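Long-range contact in histidinol-phosphate aminotransferase (Clostridium acetobutylicum, PDB 3FTB), which probably transfers amino groups with pyridoxal 5'-phosphate as cofactor, as expected of a histidinol-phosphate aminotransferase in histidine biosynthesis: residues L28-I40 against R338-F350. Numbering follows the deposited sequence.
Sequences LLDYSSNINPLGI and RFAIKDEKKNTKF. With PO4 (phosphate ion), chain F.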
ATOM      1  N   LEU A  28       6.035 -27.046  11.673  1.00 62.93           N
ATOM      2  CA  LEU A  28       7.024 -26.256  10.945  1.00 63.07           C
ATOM      3  C   LEU A  28       7.505 -25.022  11.719  1.00 55.81           C
ATOM      4  O   LEU A  28       6.824 -24.003  11.757  1.00 55.12           O
ATOM      5  CB  LEU A  28       6.468 -25.836   9.583  1.00 59.07           C
ATOM      6  CG  LEU A  28       7.430 -25.119   8.631  1.00 61.03           C
ATOM      7  CD1 LEU A  28       8.845 -25.681   8.730  1.00 61.74           C
ATOM      8  CD2 LEU A  28       6.928 -25.188   7.194  1.00 59.90           C
ATOM      9  N   LEU A  29       8.680 -25.130  12.333  1.00 46.99           N
ATOM     10  CA  LEU A  29       9.350 -23.984  12.947  1.00 45.41           C
ATOM     11  C   LEU A  29      10.175 -23.224  11.906  1.00 43.63           C
ATOM     12  O   LEU A  29      11.145 -23.774  11.367  1.00 46.79           O
ATOM     13  CB  LEU A  29      10.289 -24.456  14.058  1.00 41.77           C
ATOM     14  CG  LEU A  29       9.760 -24.459  15.489  1.00 41.02           C
ATOM     15  CD1 LEU A  29       8.338 -24.961  15.533  1.00 49.28           C
ATOM     16  CD2 LEU A  29      10.665 -25.304  16.373  1.00 41.59           C
ATOM     17  N   ASP A  30       9.801 -21.974  11.622  1.00 38.69           N
ATOM     18  CA  ASP A  30      10.574 -21.146  10.692  1.00 44.17           C
ATOM     19  C   ASP A  30      11.586 -20.250  11.421  1.00 38.99           C
ATOM     20  O   ASP A  30      11.227 -19.214  11.983  1.00 38.66           O
ATOM     21  CB  ASP A  30       9.662 -20.311   9.777  1.00 50.83           C
ATOM     22  CG  ASP A  30      10.382 -19.817   8.511  1.00 55.41           C
ATOM     23  OD1 ASP A  30       9.691 -19.437   7.542  1.00 56.14           O
ATOM     24  OD2 ASP A  30      11.636 -19.814   8.478  1.00 53.03           O
ATOM     25  N   TYR A  31      12.850 -20.675  11.398  1.00 42.27           N
ATOM     26  CA  TYR A  31      13.946 -19.940  12.016  1.00 34.93           C
ATOM     27  C   TYR A  31      14.624 -18.994  11.025  1.00 32.10           C
ATOM     28  O   TYR A  31      15.626 -18.344  11.346  1.00 26.76           O
ATOM     29  CB  TYR A  31      14.936 -20.910  12.682  1.00 32.31           C
ATOM     30  CG  TYR A  31      14.471 -21.255  14.072  1.00 38.38           C
ATOM     31  CD1 TYR A  31      15.038 -20.650  15.189  1.00 45.26           C
ATOM     32  CD2 TYR A  31      13.414 -22.128  14.267  1.00 42.29           C
ATOM     33  CE1 TYR A  31      14.581 -20.937  16.467  1.00 45.85           C
ATOM     34  CE2 TYR A  31      12.952 -22.425  15.538  1.00 38.82           C
ATOM     35  CZ  TYR A  31      13.536 -21.826  16.632  1.00 40.60           C
ATOM     36  OH  TYR A  31      13.070 -22.124  17.890  1.00 44.34           O
ATOM     37  N   SER A  32      14.063 -18.921   9.820  1.00 27.52           N
ATOM     38  CA  SER A  32      14.407 -17.849   8.899  1.00 32.34           C
ATOM     39  C   SER A  32      13.448 -16.640   9.069  1.00 31.36           C
ATOM     40  O   SER A  32      13.692 -15.547   8.532  1.00 24.58           O
ATOM     41  CB  SER A  32      14.467 -18.363   7.453  1.00 32.17           C
ATOM     42  OG  SER A  32      13.179 -18.568   6.905  1.00 37.42           O
ATOM     43  N   SER A  33      12.384 -16.831   9.850  1.00 17.02           N
ATOM     44  CA  SER A  33      11.459 -15.746  10.164  1.00 23.49           C
ATOM     45  C   SER A  33      11.725 -15.086  11.526  1.00 30.60           C
ATOM     46  O   SER A  33      11.810 -15.756  12.561  1.00 28.74           O
ATOM     47  CB  SER A  33      10.024 -16.260  10.112  1.00 30.92           C
ATOM     48  OG  SER A  33       9.181 -15.445  10.904  1.00 46.79           O
ATOM     49  N   ASN A  34      11.849 -13.764  11.524  1.00 33.62           N
ATOM     50  CA  ASN A  34      12.131 -13.025  12.751  1.00 36.08           C
ATOM     51  C   ASN A  34      10.965 -12.146  13.196  1.00 35.29           C
ATOM     52  O   ASN A  34      11.124 -10.951  13.430  1.00 38.43           O
ATOM     53  CB  ASN A  34      13.384 -12.163  12.587  1.00 34.32           C
ATOM     54  CG  ASN A  34      14.539 -12.910  11.934  1.00 32.35           C
ATOM     55  OD1 ASN A  34      15.243 -12.351  11.099  1.00 38.29           O
ATOM     56  ND2 ASN A  34      14.746 -14.163  12.318  1.00 26.31           N
ATOM     57  N   ILE A  35       9.786 -12.739  13.311  1.00 37.21           N
ATOM     58  CA  ILE A  35       8.640 -12.028  13.851  1.00 29.56           C
ATOM     59  C   ILE A  35       8.541 -12.372  15.325  1.00 38.00           C
ATOM     60  O   ILE A  35       8.909 -13.473  15.731  1.00 36.61           O
ATOM     61  CB  ILE A  35       7.324 -12.411  13.135  1.00 21.34           C
ATOM     62  CG1 ILE A  35       7.465 -12.228  11.614  1.00 29.78           C
ATOM     63  CG2 ILE A  35       6.125 -11.606  13.700  1.00 20.30           C
ATOM     64  CD1 ILE A  35       7.845 -10.801  11.164  1.00 22.69           C
ATOM     65  N   ASN A  36       8.060 -11.416  16.114  1.00 38.46           N
ATOM     66  CA  ASN A  36       7.878 -11.572  17.555  1.00 38.51           C
ATOM     67  C   ASN A  36       6.967 -12.754  17.870  1.00 37.47           C
ATOM     68  O   ASN A  36       5.866 -12.854  17.334  1.00 48.00           O
ATOM     69  CB  ASN A  36       7.302 -10.267  18.130  1.00 44.67           C
ATOM     70  CG  ASN A  36       7.337 -10.209  19.648  1.00 40.47           C
ATOM     71  OD1 ASN A  36       6.964 -11.162  20.332  1.00 35.96           O
ATOM     72  ND2 ASN A  36       7.758  -9.064  20.180  1.00 36.93           N
ATOM     73  N   PRO A  37       7.423 -13.654  18.751  1.00 39.88           N
ATOM     74  CA  PRO A  37       6.729 -14.891  19.108  1.00 49.40           C
ATOM     75  C   PRO A  37       5.587 -14.643  20.094  1.00 55.54           C
ATOM     76  O   PRO A  37       4.656 -15.445  20.184  1.00 52.67           O
ATOM     77  CB  PRO A  37       7.842 -15.680  19.792  1.00 38.19           C
ATOM     78  CG  PRO A  37       8.500 -14.631  20.578  1.00 32.14           C
ATOM     79  CD  PRO A  37       8.643 -13.509  19.560  1.00 36.37           C
ATOM     80  N   LEU A  38       5.667 -13.537  20.827  1.00 60.12           N
ATOM     81  CA  LEU A  38       4.665 -13.202  21.832  1.00 58.17           C
ATOM     82  C   LEU A  38       3.355 -12.720  21.215  1.00 62.23           C
ATOM     83  O   LEU A  38       2.489 -12.188  21.913  1.00 67.95           O
ATOM     84  CB  LEU A  38       5.227 -12.174  22.810  1.00 47.89           C
ATOM     85  CG  LEU A  38       6.282 -12.836  23.696  1.00 46.64           C
ATOM     86  CD1 LEU A  38       7.411 -11.883  24.065  1.00 45.35           C
ATOM     87  CD2 LEU A  38       5.622 -13.428  24.932  1.00 51.84           C
ATOM     88  N   GLY A  39       3.226 -12.917  19.903  1.00 54.43           N
ATOM     89  CA  GLY A  39       1.988 -12.678  19.181  1.00 43.58           C
ATOM     90  C   GLY A  39       1.516 -11.242  19.051  1.00 42.33           C
ATOM     91  O   GLY A  39       2.197 -10.302  19.458  1.00 45.20           O
ATOM     92  N   ILE A  40       0.322 -11.098  18.476  1.00 46.02           N
ATOM     93  CA  ILE A  40      -0.324  -9.813  18.224  1.00 50.22           C
ATOM     94  C   ILE A  40      -0.677  -9.104  19.528  1.00 40.66           C
ATOM     95  O   ILE A  40      -1.224  -9.724  20.437  1.00 42.79           O
ATOM     96  CB  ILE A  40      -1.613 -10.034  17.395  1.00 57.88           C
ATOM     97  CG1 ILE A  40      -1.282 -10.772  16.088  1.00 60.90           C
ATOM     98  CG2 ILE A  40      -2.340  -8.716  17.139  1.00 53.00           C
ATOM     99  CD1 ILE A  40      -2.480 -11.449  15.426  1.00 64.98           C
ATOM    100  N   ARG A 338      21.819 -18.022   9.624  1.00 33.67           N
ATOM    101  CA  ARG A 338      21.123 -17.117  10.548  1.00 39.06           C
ATOM    102  C   ARG A 338      19.949 -17.836  11.206  1.00 39.95           C
ATOM    103  O   ARG A 338      19.164 -18.510  10.538  1.00 39.62           O
ATOM    104  CB  ARG A 338      20.631 -15.851   9.829  1.00 32.49           C
ATOM    105  CG  ARG A 338      20.068 -14.767  10.755  1.00 40.59           C
ATOM    106  CD  ARG A 338      19.319 -13.692   9.959  1.00 28.84           C
ATOM    107  NE  ARG A 338      18.022 -14.178   9.489  1.00 29.95           N
ATOM    108  CZ  ARG A 338      17.380 -13.708   8.421  1.00 35.21           C
ATOM    109  NH1 ARG A 338      17.922 -12.745   7.683  1.00 28.07           N
ATOM    110  NH2 ARG A 338      16.194 -14.210   8.081  1.00 33.67           N
ATOM    111  N   PHE A 339      19.843 -17.712  12.523  1.00 38.31           N
ATOM    112  CA  PHE A 339      18.744 -18.334  13.253  1.00 38.28           C
ATOM    113  C   PHE A 339      17.891 -17.262  13.922  1.00 34.44           C
ATOM    114  O   PHE A 339      18.410 -16.281  14.460  1.00 35.82           O
ATOM    115  CB  PHE A 339      19.258 -19.299  14.336  1.00 37.98           C
ATOM    116  CG  PHE A 339      20.189 -20.378  13.827  1.00 39.86           C
ATOM    117  CD1 PHE A 339      20.189 -20.763  12.481  1.00 39.48           C
ATOM    118  CD2 PHE A 339      21.048 -21.037  14.710  1.00 39.79           C
ATOM    119  CE1 PHE A 339      21.046 -21.772  12.021  1.00 27.03           C
ATOM    120  CE2 PHE A 339      21.904 -22.047  14.257  1.00 26.27           C
ATOM    121  CZ  PHE A 339      21.891 -22.411  12.905  1.00 23.26           C
ATOM    122  N   ALA A 340      16.582 -17.461  13.916  1.00 34.35           N
ATOM    123  CA  ALA A 340      15.706 -16.575  14.670  1.00 40.10           C
ATOM    124  C   ALA A 340      15.803 -16.920  16.150  1.00 38.20           C
ATOM    125  O   ALA A 340      16.233 -18.006  16.515  1.00 30.15           O
ATOM    126  CB  ALA A 340      14.270 -16.689  14.184  1.00 45.66           C
ATOM    127  N   ILE A 341      15.424 -15.976  17.000  1.00 44.53           N
ATOM    128  CA  ILE A 341      15.343 -16.223  18.430  1.00 48.84           C
ATOM    129  C   ILE A 341      13.884 -16.048  18.819  1.00 41.09           C
ATOM    130  O   ILE A 341      13.348 -14.946  18.730  1.00 37.10           O
ATOM    131  CB  ILE A 341      16.264 -15.265  19.241  1.00 42.26           C
ATOM    132  CG1 ILE A 341      17.721 -15.461  18.818  1.00 35.87           C
ATOM    133  CG2 ILE A 341      16.115 -15.497  20.748  1.00 44.20           C
ATOM    134  CD1 ILE A 341      18.706 -14.654  19.619  1.00 41.59           C
ATOM    135  N   LYS A 342      13.245 -17.151  19.206  1.00 40.21           N
ATOM    136  CA  LYS A 342      11.834 -17.154  19.567  1.00 30.02           C
ATOM    137  C   LYS A 342      11.695 -17.353  21.060  1.00 34.56           C
ATOM    138  O   LYS A 342      12.587 -16.998  21.829  1.00 28.28           O
ATOM    139  CB  LYS A 342      11.109 -18.281  18.832  1.00 31.54           C
ATOM    140  CG  LYS A 342      11.363 -18.264  17.342  1.00 39.75           C
ATOM    141  CD  LYS A 342      10.756 -19.455  16.642  1.00 43.02           C
ATOM    142  CE  LYS A 342      10.886 -19.311  15.136  1.00 44.04           C
ATOM    143  NZ  LYS A 342       9.975 -18.263  14.608  1.00 49.60           N
ATOM    144  N   ASP A 343      10.568 -17.935  21.462  1.00 42.12           N
ATOM    145  CA  ASP A 343      10.329 -18.296  22.853  1.00 36.27           C
ATOM    146  C   ASP A 343      11.099 -19.572  23.249  1.00 45.78           C
ATOM    147  O   ASP A 343      11.437 -20.406  22.404  1.00 41.94           O
ATOM    148  CB  ASP A 343       8.834 -18.488  23.080  1.00 30.86           C
ATOM    149  CG  ASP A 343       8.215 -19.463  22.091  1.00 34.78           C
ATOM    150  OD1 ASP A 343       7.869 -20.590  22.502  1.00 42.03           O
ATOM    151  OD2 ASP A 343       8.075 -19.112  20.900  1.00 32.94           O
ATOM    152  N   GLU A 344      11.371 -19.708  24.544  1.00 53.66           N
ATOM    153  CA  GLU A 344      12.151 -20.819  25.086  1.00 51.56           C
ATOM    154  C   GLU A 344      11.722 -22.208  24.586  1.00 45.89           C
ATOM    155  O   GLU A 344      12.561 -23.060  24.283  1.00 39.94           O
ATOM    156  CB  GLU A 344      12.130 -20.753  26.622  1.00 55.08           C
ATOM    157  CG  GLU A 344      13.073 -21.735  27.332  1.00 62.16           C
ATOM    158  CD  GLU A 344      13.662 -21.166  28.628  1.00 58.95           C
ATOM    159  OE1 GLU A 344      13.479 -19.958  28.891  1.00 64.16           O
ATOM    160  OE2 GLU A 344      14.317 -21.916  29.381  1.00 50.11           O
ATOM    161  N   LYS A 345      10.420 -22.438  24.497  1.00 47.01           N
ATOM    162  CA  LYS A 345       9.912 -23.753  24.103  1.00 53.58           C
ATOM    163  C   LYS A 345      10.296 -24.146  22.673  1.00 51.91           C
ATOM    164  O   LYS A 345      10.817 -25.236  22.439  1.00 51.60           O
ATOM    165  CB  LYS A 345       8.394 -23.806  24.261  1.00 63.49           C
ATOM    166  CG  LYS A 345       7.830 -25.214  24.370  1.00 71.73           C
ATOM    167  CD  LYS A 345       6.308 -25.205  24.298  1.00 77.02           C
ATOM    168  CE  LYS A 345       5.700 -26.407  25.013  1.00 78.83           C
ATOM    169  NZ  LYS A 345       5.748 -26.235  26.498  1.00 78.01           N
ATOM    170  N   LYS A 346      10.024 -23.262  21.717  1.00 46.65           N
ATOM    171  CA  LYS A 346      10.431 -23.490  20.330  1.00 42.72           C
ATOM    172  C   LYS A 346      11.955 -23.567  20.186  1.00 42.81           C
ATOM    173  O   LYS A 346      12.480 -24.349  19.388  1.00 44.71           O
ATOM    174  CB  LYS A 346       9.870 -22.397  19.407  1.00 38.58           C
ATOM    175  CG  LYS A 346       8.347 -22.418  19.267  1.00 38.42           C
ATOM    176  CD  LYS A 346       7.888 -21.654  18.029  1.00 42.34           C
ATOM    177  CE  LYS A 346       6.388 -21.450  18.024  1.00 34.39           C
ATOM    178  NZ  LYS A 346       5.972 -20.636  19.197  1.00 44.72           N
ATOM    179  N   ASN A 347      12.651 -22.742  20.968  1.00 40.68           N
ATOM    180  CA  ASN A 347      14.105 -22.662  20.951  1.00 32.41           C
ATOM    181  C   ASN A 347      14.782 -23.941  21.453  1.00 39.34           C
ATOM    182  O   ASN A 347      15.774 -24.401  20.886  1.00 36.63           O
ATOM    183  CB  ASN A 347      14.566 -21.458  21.782  1.00 33.85           C
ATOM    184  CG  ASN A 347      14.515 -20.151  21.004  1.00 34.49           C
ATOM    185  OD1 ASN A 347      14.135 -20.124  19.826  1.00 34.21           O
ATOM    186  ND2 ASN A 347      14.908 -19.063  21.655  1.00 30.85           N
ATOM    187  N   THR A 348      14.252 -24.507  22.530  1.00 40.69           N
ATOM    188  CA  THR A 348      14.809 -25.738  23.063  1.00 43.95           C
ATOM    189  C   THR A 348      14.582 -26.868  22.061  1.00 49.38           C
ATOM    190  O   THR A 348      15.441 -27.719  21.858  1.00 44.63           O
ATOM    191  CB  THR A 348      14.188 -26.089  24.424  1.00 48.53           C
ATOM    192  OG1 THR A 348      14.523 -25.072  25.381  1.00 47.30           O
ATOM    193  CG2 THR A 348      14.702 -27.439  24.914  1.00 48.63           C
ATOM    194  N   LYS A 349      13.421 -26.854  21.417  1.00 55.22           N
ATOM    195  CA  LYS A 349      13.124 -27.827  20.375  1.00 50.45           C
ATOM    196  C   LYS A 349      14.131 -27.674  19.240  1.00 47.01           C
ATOM    197  O   LYS A 349      14.754 -28.643  18.804  1.00 37.96           O
ATOM    198  CB  LYS A 349      11.706 -27.618  19.847  1.00 43.64           C
ATOM    199  CG  LYS A 349      11.117 -28.843  19.175  1.00 44.82           C
ATOM    200  CD  LYS A 349       9.930 -28.488  18.302  1.00 42.26           C
ATOM    201  CE  LYS A 349       9.191 -29.740  17.852  1.00 51.12           C
ATOM    202  NZ  LYS A 349       8.752 -30.595  18.999  1.00 45.57           N
ATOM    203  N   PHE A 350      14.279 -26.442  18.764  1.00 45.54           N
ATOM    204  CA  PHE A 350      15.269 -26.098  17.744  1.00 41.81           C
ATOM    205  C   PHE A 350      16.676 -26.659  18.034  1.00 44.97           C
ATOM    206  O   PHE A 350      17.285 -27.328  17.186  1.00 39.22           O
ATOM    207  CB  PHE A 350      15.335 -24.573  17.600  1.00 39.82           C
ATOM    208  CG  PHE A 350      16.390 -24.106  16.650  1.00 43.53           C
ATOM    209  CD1 PHE A 350      16.214 -24.243  15.274  1.00 41.66           C
ATOM    210  CD2 PHE A 350      17.567 -23.536  17.125  1.00 45.26           C
ATOM    211  CE1 PHE A 350      17.187 -23.817  14.387  1.00 36.81           C
ATOM    212  CE2 PHE A 350      18.552 -23.106  16.242  1.00 42.12           C
ATOM    213  CZ  PHE A 350      18.358 -23.249  14.870  1.00 42.46           C
TER
HETATM  214  P   PO4 F 363      15.590 -11.548   5.486  1.00 90.39           P
HETATM  215  O1  PO4 F 363      14.332 -10.885   4.967  1.00 92.90           O
HETATM  216  O2  PO4 F 363      16.742 -11.254   4.553  1.00 85.54           O
HETATM  217  O3  PO4 F 363      15.901 -11.008   6.861  1.00 88.77           O
HETATM  218  O4  PO4 F 363      15.368 -13.043   5.572  1.00 93.71           O
HETATM  219  O   HOH W   1      16.346 -15.845  10.840  1.00 31.68           O
HETATM  220  O   HOH W   2      11.614 -13.693  17.078  1.00 22.36           O
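Tyr-31 lies between Phe-350 and Lys-342, one on each face of its ring. Phe-350, whose CG is anti to its backbone N (chi1 176°), makes a face-to-face stack on one side, with centroids 4.0 Å apart and planes 16° from parallel. Over the opposite face passes the methylene chain of Lys-342; its CE sits 3.8 Å from the centroid of the Tyr-31 ring in a CH-pi contact. A long, flexible lysine suits this place: its apolar length covers the ring, while the bend at chi4 (-72°) turns NZ to a weak hydrogen bond with Asp-30 O. The phenol end reaches the flank of the first turns of helix 344-359, where Tyr-31 OH lies 2.7 Å from Lys-346 O and 3.0 Å from Asn-347 OD1, two acceptors competing for one proton. Asn-347 OD1 accepts from Lys-342 N while standing at the edge of the ring. Leu-29 CD2 packs on Lys-349 CD; elsewhere Pro-37 CB lies against OD2 of the N-cap residue Asp-343.

Further along, Ala-340 N donates to Tyr-31 O at 2.9 Å, and the methyl of Ala-340 lies close against Ser-33 O and Asn-34 ND2, a tight place that suits a small side chain. Arg-338 reaches past this point: NH2 gives a weak bond to Ser-32 O at the guanidinium edge, Asn-34 OD1 stands over one face, and NE shares a water with Tyr-31 O and Asn-34 ND2. A phosphate ion, probably from the crystallisation liquor, accepts from NH2 and, weakly, NH1; Arg-324 NE also binds it. Such an arginine, on strand 336-340 of the small-domain sheet that edge strand 29-30 joins, is consistent with the substrate-anion arginine of fold-type I aminotransferases.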